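Side-chain contact in putative aspartate aminotransferase (PDB 1IUG), which probably works as an aspartate aminotransferase, a class-V enzyme that uses pyridoxal 5'-phosphate to move amino groups between amino acids and keto acids: residues Phe47-Glu50 / Gly51-Ile55. Residues are numbered along the deposited sequence; the frame is centred on the assembly and turned at random.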
loop_
_atom_site.group_PDB
_atom_site.type_symbol
_atom_site.label_atom_id
_atom_site.label_comp_id
_atom_site.label_asym_id
_atom_site.label_seq_id
_atom_site.Cartn_x
_atom_site.Cartn_y
_atom_site.Cartn_z
ATOM N N PHE A 47 12.895 -12.062 11.311
ATOM C CA PHE A 47 12.741 -13.193 10.399
ATOM C C PHE A 47 13.803 -14.282 10.571
ATOM O O PHE A 47 13.644 -15.390 10.049
ATOM C CB PHE A 47 12.745 -12.718 8.942
ATOM C CG PHE A 47 11.388 -12.344 8.416
ATOM C CD1 PHE A 47 11.064 -11.012 8.169
ATOM C CD2 PHE A 47 10.444 -13.329 8.131
ATOM C CE1 PHE A 47 9.824 -10.670 7.641
ATOM C CE2 PHE A 47 9.201 -12.996 7.602
ATOM C CZ PHE A 47 8.890 -11.667 7.357
ATOM N N ARG A 48 14.889 -13.961 11.277
ATOM C CA ARG A 48 15.974 -14.917 11.510
ATOM C C ARG A 48 16.580 -15.310 10.168
ATOM O O ARG A 48 16.487 -16.463 9.749
ATOM C CB ARG A 48 15.449 -16.186 12.194
ATOM C CG ARG A 48 14.849 -16.025 13.574
ATOM C CD ARG A 48 15.827 -15.484 14.588
ATOM N NE ARG A 48 15.293 -15.595 15.948
ATOM C CZ ARG A 48 15.030 -16.746 16.568
ATOM N NH1 ARG A 48 15.250 -17.910 15.962
ATOM N NH2 ARG A 48 14.540 -16.733 17.804
ATOM N N THR A 49 17.149 -14.336 9.471
ATOM C CA THR A 49 17.757 -14.603 8.178
ATOM C C THR A 49 19.028 -13.797 7.979
ATOM O O THR A 49 19.232 -12.767 8.612
ATOM C CB THR A 49 16.776 -14.321 6.998
ATOM O OG1 THR A 49 17.420 -14.632 5.753
ATOM C CG2 THR A 49 16.348 -12.864 6.974
ATOM N N GLU A 50 19.903 -14.311 7.126
ATOM C CA GLU A 50 21.148 -13.635 6.805
ATOM C C GLU A 50 20.890 -12.868 5.509
ATOM O O GLU A 50 21.755 -12.149 5.015
ATOM C CB GLU A 50 22.262 -14.664 6.595
ATOM C CG GLU A 50 23.662 -14.140 6.888
ATOM C CD GLU A 50 23.865 -13.810 8.358
ATOM O OE1 GLU A 50 23.650 -14.707 9.206
ATOM O OE2 GLU A 50 24.238 -12.655 8.664
ATOM N N GLY A 51 19.676 -13.028 4.978
ATOM C CA GLY A 51 19.285 -12.372 3.744
ATOM C C GLY A 51 18.775 -10.953 3.898
ATOM O O GLY A 51 19.211 -10.217 4.780
ATOM N N GLU A 52 17.833 -10.572 3.039
ATOM C CA GLU A 52 17.271 -9.224 3.055
ATOM C C GLU A 52 15.757 -9.227 3.199
ATOM O O GLU A 52 15.078 -10.145 2.746
ATOM C CB GLU A 52 17.622 -8.488 1.756
ATOM C CG GLU A 52 19.106 -8.388 1.431
ATOM C CD GLU A 52 19.866 -7.424 2.329
ATOM O OE1 GLU A 52 19.239 -6.574 2.997
ATOM O OE2 GLU A 52 21.111 -7.512 2.357
ATOM N N VAL A 53 15.237 -8.194 3.846
ATOM C CA VAL A 53 13.800 -8.051 4.014
ATOM C C VAL A 53 13.401 -6.766 3.299
ATOM O O VAL A 53 14.002 -5.709 3.516
ATOM C CB VAL A 53 13.382 -7.974 5.500
ATOM C CG1 VAL A 53 11.858 -7.936 5.606
ATOM C CG2 VAL A 53 13.934 -9.171 6.271
ATOM N N LEU A 54 12.444 -6.880 2.385
ATOM C CA LEU A 54 11.966 -5.726 1.634
ATOM C C LEU A 54 10.625 -5.233 2.182
ATOM O O LEU A 54 9.741 -6.033 2.498
ATOM C CB LEU A 54 11.839 -6.080 0.151
ATOM C CG LEU A 54 13.155 -6.452 -0.543
ATOM C CD1 LEU A 54 12.893 -6.911 -1.963
ATOM C CD2 LEU A 54 14.107 -5.266 -0.522
ATOM N N ILE A 55 10.511 -3.916 2.334
ATOM C CA ILE A 55 9.295 -3.283 2.828
ATOM C C ILE A 55 8.479 -2.773 1.642
ATOM O O ILE A 55 8.950 -1.938 0.864
ATOM C CB ILE A 55 9.618 -2.096 3.750
ATOM C CG1 ILE A 55 10.471 -2.569 4.932
ATOM C CG2 ILE A 55 8.330 -1.422 4.220
ATOM C CD1 ILE A 55 10.826 -1.472 5.906
#
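Thr49 and Gly51 are joined by an ST turn: the backbone N of Gly51 donates to OG1 of Thr49 at 2.9 Å. The N-H...O angle of 159° makes this a fairly straight bond. It depends on the first torsion of Thr49, which at -179° sets OG1 opposite the backbone N and beside the carbonyl carbon, where the amide two residues on can meet it. The methyl CG2 sits between the backbone N and the carbonyl carbon and comes within 4.5 Å of CG2 of Val53, a loose apolar touch.

The second element is the pair Phe47 and Val53, whose CB atoms are both directed at the other half of the turn. The two methyls lie along the CD1-CE1 bond of the ring: CG2 of Val53 lies 3.9 Å from CD1 of Phe47, while CG1 of Val53 is 4.0 Å from CE1 of Phe47. The approach is oblique. CG1 of Val53 lies anti to its own N (chi1 -176°), a setting in which both methyls reach the ring. Leu171 touches both Phe47 and Thr49, and Ala197 on the adjacent strand 193-198 touches both Phe47 and Val53.

Glu172 bonds OG1 of Thr49 and N of Glu50 through its two carboxylate oxygens, so the buried hydroxyl has two polar partners. A valine in place of Thr49 would probably leave the Gly51 amide and one Glu172 oxygen without this mate. Helix 30-47 here hands over to strand 52-57, outermost within this chain in the large-domain sheet of a fold-type I enzyme, away from the cofactor lysine; polar bonds brace the turn and apolar contact bridges helix end and strand.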